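Local coordinates for protein spectinomycin phosphotransferase (Legionella pneumophila, PDB 3I1A) that probably phosphorylates the antibiotic spectinomycin with a nucleotide as phosphate donor, and so acts as a resistance factor, at residues 148-153 with 288-293; 173-178 with 295-300; 283-288 with 314-319. All coordinates share one frame; numbering follows the deposited sequence.

Followed from the N terminus, the first contact partners reached are helices 149-157 and 169-180, each more than a hundred residues before its partner, helix 274-297. Interaction 1 closes the longest loop, joining 148-153 to 288-293. Interaction 2 begins inside that loop and ends beyond it, joining 173-178 to 295-300 at the far end of the same helix, so the two cross. Interaction 3 is a local closure from 283-288 to 314-319; it crosses both others and shares D288 with interaction 1. Helix 274-297 thereby ties helices 149-157 and 169-180 and the 314-319 segment into one helical bundle.

Interaction 1 of 3, residues 148-153 with 288-293; sequences PKWREI and DIAVYG
W150 turns the edge of its indole, not a face, toward A290: the methyl CB of A290 lies close to the ring plane, 3.7 Å from CE3 of W150. I153, one turn further along helix 149-157, reaches the same methyl with its CG2, 3.7 Å from A290 CB. The alanine methyl is therefore gripped from two directions, by an aromatic rim and by a branched aliphatic group. I153 presents CG2 because its other branch, CG1, stands beside the backbone N (chi1 -73°), which puts CG2 anti to that nitrogen. The CA atoms of I153 and A290 are 6.0 Å apart. The axes of the short helical segments 149-153 and 288-293 come within 8.8 Å and cross at 54°, a close approach consistent with the small side chain of A290 at the crossing. Both helices belong to the largely helical C-terminal lobe of the kinase-like fold shared by aminoglycoside phosphotransferases, and the packing here is purely apolar, away from the nucleotide and magnesium sites. The next residue, V291, meets the same indole further round. Its CG2 approaches W150 CZ3 at 3.9 Å from an oblique direction, the two side chains lying alongside each other and pointing the same way. On one face of the indole the aliphatic chain of K149 passes over, with its CG 4.3 Å above the ring plane. Further back along helix 274-297, W150 also touches V286 and E287, while R151, facing away from 288-293, forms salt bridges with E193 and E283.

Interaction 2 of 3, residues 173-178 with 295-300; sequences AFKSFF and DLLSRN
The last turn of the long helix 274-297 packs against helix 169-180, and the contact is built round the ring of F174, which meets L296 and L297. L296 lays its CB over one face of that ring, 3.5 Å from F174 CG, in a CH-pi contact. Measured to the ring centroid the L296 CB stands at 3.9 Å, tilted 27° from the normal, so it sits toward the rim on the side of the ring's own attachment. With CG anti to the backbone N (chi1 172°) the F174 ring is carried out toward the leucines, and chi2 of 71° turns one face to L296. L297 approaches the CD2-CE2 side of the ring: its CG lies 3.8 Å from F174 CE2, obliquely, and the two side chains cross at about a right angle. Both helices belong to the largely helical C-terminal lobe of the kinase-like fold of aminoglycoside phosphotransferases, and this contact joins them through apolar side chains; F313 of helix 303-315 adds an edge-to-face partner for F174. K175, an extended chain, also crosses L297 at about a right angle, with its CE 4.0 Å from L297 CD2, while its NZ goes on to a salt bridge with D167 and a hydrogen bond to the carbonyl of E162. Near the helix end, the carbonyl oxygen of L296 receives hydrogen bonds from T171 and R306.

Interaction 3 of 3, residues 283-288 with 314-319; sequences ERIVED and KEMFDP
M316 reaches across to I285 and D288 on helix 274-297, and its course can be traced atom by atom. The CB leaves the backbone in the direction of that helix, with chi1 at -59° placing CG beside the backbone N. From there the chain runs straight on through CG to the sulfur. At SD it comes up against D288; the sulfur's nearest atom of that residue is the methylene carbon CB, 3.8 Å from M316 SD. The bend comes at chi3 (-47°), which swings the terminal CE across to I285 CG2 at 4.0 Å, the two side chains sliding past each other in opposite directions. The same methyl touches the neighbouring I289. The extended methionine spans the distance between backbones whose nearest CA atoms, those of I285 and M316, are 7.9 Å apart. M316 sits in a type I beta turn running from E315 to D318, where the chain passes from helix 303-315 toward helix 322-329, within the helical lobe of the kinase-like fold. V322 touches both M316 and I285, and M316 is joined to V323 by backbone hydrogen bonding. The carboxylate of D288 has Y312 as its hydrogen-bonding partner through OD2. R284 NH1 lies 3.8 Å from D288 OD2, a long, weak pairing of charges, the oxygen being well out of the guanidinium plane.

Interaction 1 of 3, residues 148-153 with 288-293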
loop_
_atom_site.group_PDB
_atom_site.type_symbol
_atom_site.label_atom_id
_atom_site.label_comp_id
_atom_site.label_asym_id
_atom_site.label_seq_id
_atom_site.Cartn_x
_atom_site.Cartn_y
_atom_site.Cartn_z
ATOM N N PRO A 148 9.488 -17.097 -2.397
ATOM C CA PRO A 148 8.782 -18.102 -1.609
ATOM C C PRO A 148 8.877 -17.788 -0.103
ATOM O O PRO A 148 8.351 -18.537 0.716
ATOM C CB PRO A 148 9.523 -19.381 -1.975
ATOM C CG PRO A 148 10.959 -18.899 -1.993
ATOM C CD PRO A 148 10.801 -17.614 -2.839
ATOM N N LYS A 149 9.512 -16.668 0.246
ATOM C CA LYS A 149 9.699 -16.274 1.650
ATOM C C LYS A 149 8.488 -16.469 2.551
ATOM O O LYS A 149 8.569 -17.141 3.589
ATOM C CB LYS A 149 10.134 -14.806 1.762
ATOM C CG LYS A 149 10.229 -14.334 3.223
ATOM C CD LYS A 149 10.806 -12.939 3.374
ATOM C CE LYS A 149 11.005 -12.605 4.849
ATOM N NZ LYS A 149 11.811 -11.370 5.061
ATOM N N TRP A 150 7.369 -15.876 2.156
ATOM C CA TRP A 150 6.141 -15.948 2.937
ATOM C C TRP A 150 5.512 -17.324 2.935
ATOM O O TRP A 150 4.975 -17.772 3.951
ATOM C CB TRP A 150 5.152 -14.909 2.414
ATOM C CG TRP A 150 5.812 -13.594 2.280
ATOM C CD1 TRP A 150 6.195 -12.974 1.121
ATOM C CD2 TRP A 150 6.221 -12.739 3.351
ATOM N NE1 TRP A 150 6.817 -11.776 1.409
ATOM C CE2 TRP A 150 6.847 -11.609 2.771
ATOM C CE3 TRP A 150 6.120 -12.817 4.748
ATOM C CZ2 TRP A 150 7.368 -10.566 3.538
ATOM C CZ3 TRP A 150 6.639 -11.777 5.511
ATOM C CH2 TRP A 150 7.254 -10.667 4.903
ATOM N N ARG A 151 5.556 -18.003 1.797
ATOM C CA ARG A 151 4.992 -19.334 1.757
ATOM C C ARG A 151 5.749 -20.222 2.742
ATOM O O ARG A 151 5.155 -21.046 3.416
ATOM C CB ARG A 151 5.095 -19.914 0.347
ATOM C CG ARG A 151 4.170 -19.218 -0.644
ATOM C CD ARG A 151 4.128 -19.949 -1.971
ATOM N NE ARG A 151 5.339 -19.774 -2.760
ATOM C CZ ARG A 151 5.632 -18.685 -3.462
ATOM N NH1 ARG A 151 4.801 -17.646 -3.466
ATOM N NH2 ARG A 151 6.742 -18.651 -4.199
ATOM N N GLU A 152 7.057 -20.044 2.820
ATOM C CA GLU A 152 7.873 -20.843 3.731
ATOM C C GLU A 152 7.512 -20.545 5.176
ATOM O O GLU A 152 7.375 -21.466 5.983
ATOM C CB GLU A 152 9.368 -20.578 3.496
ATOM C CG GLU A 152 9.843 -21.015 2.112
ATOM C CD GLU A 152 11.319 -20.742 1.866
ATOM O OE1 GLU A 152 11.835 -19.702 2.331
ATOM O OE2 GLU A 152 11.964 -21.562 1.187
ATOM N N ILE A 153 7.344 -19.267 5.501
ATOM C CA ILE A 153 6.989 -18.890 6.869
ATOM C C ILE A 153 5.664 -19.513 7.283
ATOM O O ILE A 153 5.534 -20.021 8.399
ATOM C CB ILE A 153 6.901 -17.362 7.020
ATOM C CG1 ILE A 153 8.306 -16.767 6.986
ATOM C CG2 ILE A 153 6.228 -16.994 8.345
ATOM C CD1 ILE A 153 8.321 -15.266 6.755
ATOM N N ASP A 288 -0.026 -11.961 4.486
ATOM C CA ASP A 288 -0.720 -11.489 5.694
ATOM C C ASP A 288 -0.832 -12.610 6.752
ATOM O O ASP A 288 -0.762 -12.339 7.949
ATOM C CB ASP A 288 -2.137 -10.991 5.370
ATOM C CG ASP A 288 -2.157 -9.557 4.834
ATOM O OD1 ASP A 288 -1.149 -8.852 4.970
ATOM O OD2 ASP A 288 -3.204 -9.148 4.296
ATOM N N ILE A 289 -1.010 -13.860 6.333
ATOM C CA ILE A 289 -1.123 -14.929 7.331
ATOM C C ILE A 289 0.230 -15.020 8.030
ATOM O O ILE A 289 0.321 -15.258 9.241
ATOM C CB ILE A 289 -1.500 -16.309 6.664
ATOM C CG1 ILE A 289 -2.970 -16.290 6.239
ATOM C CG2 ILE A 289 -1.290 -17.460 7.648
ATOM C CD1 ILE A 289 -3.403 -17.472 5.389
ATOM N N ALA A 290 1.300 -14.838 7.264
ATOM C CA ALA A 290 2.633 -14.919 7.827
ATOM C C ALA A 290 2.892 -13.804 8.835
ATOM O O ALA A 290 3.406 -14.046 9.924
ATOM C CB ALA A 290 3.688 -14.879 6.697
ATOM N N VAL A 291 2.539 -12.577 8.458
ATOM C CA VAL A 291 2.750 -11.411 9.300
ATOM C C VAL A 291 1.857 -11.378 10.536
ATOM O O VAL A 291 2.357 -11.279 11.675
ATOM C CB VAL A 291 2.572 -10.104 8.465
ATOM C CG1 VAL A 291 2.569 -8.905 9.374
ATOM C CG2 VAL A 291 3.723 -9.974 7.442
ATOM N N TYR A 292 0.550 -11.482 10.334
ATOM C CA TYR A 292 -0.358 -11.440 11.478
ATOM C C TYR A 292 -0.325 -12.748 12.258
ATOM O O TYR A 292 -0.452 -12.756 13.487
ATOM C CB TYR A 292 -1.762 -11.051 11.011
ATOM C CG TYR A 292 -1.759 -9.664 10.382
ATOM C CD1 TYR A 292 -1.444 -9.486 9.034
ATOM C CD2 TYR A 292 -2.031 -8.536 11.140
ATOM C CE1 TYR A 292 -1.398 -8.220 8.462
ATOM C CE2 TYR A 292 -1.993 -7.256 10.577
ATOM C CZ TYR A 292 -1.675 -7.112 9.241
ATOM O OH TYR A 292 -1.636 -5.856 8.686
ATOM N N GLY A 293 -0.115 -13.863 11.565
ATOM C CA GLY A 293 -0.013 -15.121 12.285
ATOM C C GLY A 293 1.185 -15.114 13.234
ATOM O O GLY A 293 1.102 -15.579 14.391
#

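Interaction 2 of 3, residues 173-178 with 295-300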
loop_
_atom_site.group_PDB
_atom_site.type_symbol
_atom_site.label_atom_id
_atom_site.label_comp_id
_atom_site.label_asym_id
_atom_site.label_seq_id
_atom_site.Cartn_x
_atom_site.Cartn_y
_atom_site.Cartn_z
ATOM N N ALA A 173 -6.245 -19.058 21.132
ATOM C CA ALA A 173 -7.411 -18.755 20.303
ATOM C C ALA A 173 -7.012 -18.790 18.820
ATOM O O ALA A 173 -7.759 -19.292 17.964
ATOM C CB ALA A 173 -7.978 -17.373 20.678
ATOM N N PHE A 174 -5.825 -18.268 18.531
ATOM C CA PHE A 174 -5.308 -18.245 17.159
ATOM C C PHE A 174 -5.063 -19.662 16.640
ATOM O O PHE A 174 -5.412 -19.978 15.506
ATOM C CB PHE A 174 -3.999 -17.465 17.101
ATOM C CG PHE A 174 -3.315 -17.548 15.767
ATOM C CD1 PHE A 174 -3.851 -16.884 14.660
ATOM C CD2 PHE A 174 -2.168 -18.336 15.609
ATOM C CE1 PHE A 174 -3.255 -17.010 13.406
ATOM C CE2 PHE A 174 -1.558 -18.472 14.362
ATOM C CZ PHE A 174 -2.108 -17.805 13.254
ATOM N N LYS A 175 -4.452 -20.512 17.464
ATOM C CA LYS A 175 -4.215 -21.890 17.046
ATOM C C LYS A 175 -5.528 -22.625 16.763
ATOM O O LYS A 175 -5.606 -23.408 15.816
ATOM C CB LYS A 175 -3.412 -22.635 18.109
ATOM C CG LYS A 175 -1.954 -22.172 18.187
ATOM C CD LYS A 175 -1.168 -23.037 19.155
ATOM C CE LYS A 175 0.274 -22.578 19.271
ATOM N NZ LYS A 175 1.007 -23.456 20.194
ATOM N N SER A 176 -6.544 -22.371 17.588
ATOM C CA SER A 176 -7.849 -22.994 17.408
ATOM C C SER A 176 -8.451 -22.572 16.077
ATOM O O SER A 176 -8.985 -23.397 15.331
ATOM C CB SER A 176 -8.806 -22.589 18.536
ATOM O OG SER A 176 -8.419 -23.166 19.768
ATOM N N PHE A 177 -8.358 -21.278 15.784
ATOM C CA PHE A 177 -8.908 -20.737 14.549
ATOM C C PHE A 177 -8.133 -21.284 13.348
ATOM O O PHE A 177 -8.717 -21.606 12.318
ATOM C CB PHE A 177 -8.832 -19.203 14.525
ATOM C CG PHE A 177 -9.524 -18.595 13.336
ATOM C CD1 PHE A 177 -10.894 -18.377 13.343
ATOM C CD2 PHE A 177 -8.807 -18.304 12.178
ATOM C CE1 PHE A 177 -11.547 -17.876 12.208
ATOM C CE2 PHE A 177 -9.440 -17.808 11.049
ATOM C CZ PHE A 177 -10.813 -17.591 11.060
ATOM N N PHE A 178 -6.815 -21.352 13.478
ATOM C CA PHE A 178 -5.952 -21.865 12.388
ATOM C C PHE A 178 -6.346 -23.311 12.117
ATOM O O PHE A 178 -6.584 -23.733 10.979
ATOM C CB PHE A 178 -4.489 -21.822 12.836
ATOM C CG PHE A 178 -3.484 -21.956 11.710
ATOM C CD1 PHE A 178 -2.765 -20.838 11.264
ATOM C CD2 PHE A 178 -3.245 -23.194 11.109
ATOM C CE1 PHE A 178 -1.813 -20.947 10.242
ATOM C CE2 PHE A 178 -2.294 -23.320 10.080
ATOM C CZ PHE A 178 -1.576 -22.190 9.648
ATOM N N ASP A 295 2.469 -12.566 14.659
ATOM C CA ASP A 295 2.155 -11.669 15.770
ATOM C C ASP A 295 1.332 -12.395 16.835
ATOM O O ASP A 295 1.389 -12.031 18.021
ATOM C CB ASP A 295 1.394 -10.436 15.264
ATOM C CG ASP A 295 1.433 -9.282 16.240
ATOM O OD1 ASP A 295 2.496 -9.057 16.875
ATOM O OD2 ASP A 295 0.404 -8.578 16.363
ATOM N N LEU A 296 0.557 -13.401 16.428
ATOM C CA LEU A 296 -0.244 -14.159 17.384
ATOM C C LEU A 296 0.538 -15.306 18.024
ATOM O O LEU A 296 0.271 -15.665 19.170
ATOM C CB LEU A 296 -1.519 -14.719 16.726
ATOM C CG LEU A 296 -2.778 -13.836 16.754
ATOM C CD1 LEU A 296 -3.233 -13.569 18.221
ATOM C CD2 LEU A 296 -2.496 -12.544 16.020
ATOM N N LEU A 297 1.495 -15.894 17.302
ATOM C CA LEU A 297 2.295 -16.983 17.862
ATOM C C LEU A 297 3.377 -16.419 18.778
ATOM O O LEU A 297 3.925 -17.147 19.614
ATOM C CB LEU A 297 2.953 -17.796 16.740
ATOM C CG LEU A 297 1.962 -18.583 15.879
ATOM C CD1 LEU A 297 2.688 -19.140 14.639
ATOM C CD2 LEU A 297 1.395 -19.732 16.685
ATOM N N SER A 298 3.688 -15.130 18.601
ATOM C CA SER A 298 4.693 -14.442 19.419
ATOM C C SER A 298 4.050 -13.405 20.343
ATOM O O SER A 298 2.834 -13.178 20.299
ATOM C CB SER A 298 5.712 -13.733 18.531
ATOM O OG SER A 298 6.315 -14.658 17.659
ATOM N N ARG A 299 4.881 -12.786 21.177
ATOM C CA ARG A 299 4.439 -11.778 22.128
ATOM C C ARG A 299 5.326 -10.577 21.888
ATOM O O ARG A 299 5.887 -9.996 22.820
ATOM C CB ARG A 299 4.599 -12.291 23.566
ATOM C CG ARG A 299 4.022 -13.690 23.775
ATOM C CD ARG A 299 2.623 -13.665 24.348
ATOM N NE ARG A 299 2.648 -13.587 25.807
ATOM C CZ ARG A 299 2.883 -14.621 26.614
ATOM N NH1 ARG A 299 3.109 -15.830 26.111
ATOM N NH2 ARG A 299 2.894 -14.446 27.932
ATOM N N ASN A 300 5.452 -10.224 20.613
ATOM C CA ASN A 300 6.259 -9.094 20.180
ATOM C C ASN A 300 5.581 -7.744 20.406
ATOM O O ASN A 300 6.265 -6.744 20.610
ATOM C CB ASN A 300 6.608 -9.235 18.693
ATOM C CG ASN A 300 7.492 -10.435 18.413
ATOM O OD1 ASN A 300 8.290 -10.847 19.265
ATOM N ND2 ASN A 300 7.365 -10.999 17.212
#

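Interaction 3 of 3, residues 283-288 with 314-319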
loop_
_atom_site.group_PDB
_atom_site.type_symbol
_atom_site.label_atom_id
_atom_site.label_comp_id
_atom_site.label_asym_id
_atom_site.label_seq_id
_atom_site.Cartn_x
_atom_site.Cartn_y
_atom_site.Cartn_z
ATOM N N GLU A 283 -1.308 -15.231 -2.923
ATOM C CA GLU A 283 -0.047 -14.853 -2.292
ATOM C C GLU A 283 -0.152 -13.665 -1.340
ATOM O O GLU A 283 0.519 -13.626 -0.311
ATOM C CB GLU A 283 1.008 -14.568 -3.371
ATOM C CG GLU A 283 2.338 -14.025 -2.862
ATOM C CD GLU A 283 3.119 -14.964 -1.947
ATOM O OE1 GLU A 283 2.884 -16.194 -1.961
ATOM O OE2 GLU A 283 3.995 -14.458 -1.219
ATOM N N ARG A 284 -0.981 -12.675 -1.668
ATOM C CA ARG A 284 -1.102 -11.549 -0.749
ATOM C C ARG A 284 -1.693 -12.035 0.581
ATOM O O ARG A 284 -1.308 -11.540 1.639
ATOM C CB ARG A 284 -1.997 -10.458 -1.323
ATOM C CG ARG A 284 -1.897 -9.150 -0.535
ATOM C CD ARG A 284 -2.769 -8.059 -1.182
ATOM N NE ARG A 284 -2.644 -6.801 -0.449
ATOM C CZ ARG A 284 -3.363 -6.487 0.626
ATOM N NH1 ARG A 284 -4.279 -7.339 1.097
ATOM N NH2 ARG A 284 -3.140 -5.328 1.247
ATOM N N ILE A 285 -2.615 -12.998 0.526
ATOM C CA ILE A 285 -3.210 -13.524 1.773
ATOM C C ILE A 285 -2.146 -14.317 2.540
ATOM O O ILE A 285 -2.043 -14.229 3.771
ATOM C CB ILE A 285 -4.454 -14.393 1.480
ATOM C CG1 ILE A 285 -5.503 -13.534 0.773
ATOM C CG2 ILE A 285 -5.044 -14.956 2.771
ATOM C CD1 ILE A 285 -6.681 -14.294 0.200
ATOM N N VAL A 286 -1.343 -15.090 1.816
ATOM C CA VAL A 286 -0.260 -15.838 2.444
ATOM C C VAL A 286 0.677 -14.900 3.195
ATOM O O VAL A 286 1.106 -15.209 4.318
ATOM C CB VAL A 286 0.539 -16.640 1.396
ATOM C CG1 VAL A 286 1.824 -17.193 2.023
ATOM C CG2 VAL A 286 -0.320 -17.757 0.846
ATOM N N GLU A 287 0.988 -13.760 2.573
ATOM C CA GLU A 287 1.858 -12.737 3.154
ATOM C C GLU A 287 1.273 -12.233 4.481
ATOM O O GLU A 287 1.984 -12.091 5.471
ATOM C CB GLU A 287 2.033 -11.567 2.158
ATOM C CG GLU A 287 3.262 -11.690 1.256
ATOM C CD GLU A 287 3.155 -10.929 -0.068
ATOM O OE1 GLU A 287 2.690 -9.769 -0.057
ATOM O OE2 GLU A 287 3.552 -11.499 -1.111
ATOM N N ASP A 288 -0.026 -11.961 4.486
ATOM C CA ASP A 288 -0.720 -11.489 5.694
ATOM C C ASP A 288 -0.832 -12.610 6.752
ATOM O O ASP A 288 -0.762 -12.339 7.949
ATOM C CB ASP A 288 -2.137 -10.991 5.370
ATOM C CG ASP A 288 -2.157 -9.557 4.834
ATOM O OD1 ASP A 288 -1.149 -8.852 4.970
ATOM O OD2 ASP A 288 -3.204 -9.148 4.296
ATOM N N LYS A 314 -8.868 -13.028 11.139
ATOM C CA LYS A 314 -10.137 -13.738 10.969
ATOM C C LYS A 314 -11.046 -13.180 9.895
ATOM O O LYS A 314 -11.748 -13.934 9.204
ATOM C CB LYS A 314 -10.890 -13.802 12.300
ATOM C CG LYS A 314 -10.165 -14.701 13.293
ATOM C CD LYS A 314 -10.983 -14.994 14.541
ATOM C CE LYS A 314 -11.079 -13.797 15.461
ATOM N NZ LYS A 314 -11.816 -14.185 16.711
ATOM N N GLU A 315 -11.042 -11.856 9.763
ATOM C CA GLU A 315 -11.874 -11.207 8.773
ATOM C C GLU A 315 -11.566 -11.686 7.368
ATOM O O GLU A 315 -12.453 -11.672 6.510
ATOM C CB GLU A 315 -11.690 -9.699 8.841
ATOM C CG GLU A 315 -12.384 -9.076 10.028
ATOM C CD GLU A 315 -12.294 -7.570 9.998
ATOM O OE1 GLU A 315 -13.124 -6.928 10.669
ATOM O OE2 GLU A 315 -11.394 -7.040 9.305
ATOM N N MET A 316 -10.318 -12.091 7.121
ATOM C CA MET A 316 -9.949 -12.560 5.773
ATOM C C MET A 316 -10.784 -13.752 5.349
ATOM O O MET A 316 -10.963 -14.013 4.148
ATOM C CB MET A 316 -8.465 -12.955 5.716
ATOM C CG MET A 316 -7.521 -11.815 6.086
ATOM S SD MET A 316 -5.756 -12.153 5.843
ATOM C CE MET A 316 -5.571 -13.827 6.601
ATOM N N PHE A 317 -11.285 -14.491 6.337
ATOM C CA PHE A 317 -12.092 -15.682 6.071
ATOM C C PHE A 317 -13.604 -15.451 6.088
ATOM O O PHE A 317 -14.385 -16.405 5.971
ATOM C CB PHE A 317 -11.713 -16.794 7.069
ATOM C CG PHE A 317 -10.275 -17.208 6.984
ATOM C CD1 PHE A 317 -9.281 -16.462 7.625
ATOM C CD2 PHE A 317 -9.892 -18.310 6.202
ATOM C CE1 PHE A 317 -7.933 -16.799 7.493
ATOM C CE2 PHE A 317 -8.540 -18.655 6.059
ATOM C CZ PHE A 317 -7.557 -17.903 6.700
ATOM N N ASP A 318 -14.025 -14.199 6.226
ATOM C CA ASP A 318 -15.462 -13.905 6.247
ATOM C C ASP A 318 -16.119 -13.998 4.865
ATOM O O ASP A 318 -15.449 -13.983 3.834
ATOM C CB ASP A 318 -15.725 -12.508 6.818
ATOM C CG ASP A 318 -15.620 -12.456 8.342
ATOM O OD1 ASP A 318 -15.760 -13.504 8.997
ATOM O OD2 ASP A 318 -15.426 -11.348 8.882
ATOM N N PRO A 319 -17.457 -14.112 4.835
ATOM C CA PRO A 319 -18.181 -14.199 3.567
ATOM C C PRO A 319 -17.827 -13.038 2.652
ATOM O O PRO A 319 -17.860 -11.879 3.063
ATOM C CB PRO A 319 -19.650 -14.145 4.003
ATOM C CG PRO A 319 -19.632 -14.812 5.309
ATOM C CD PRO A 319 -18.390 -14.210 5.969
#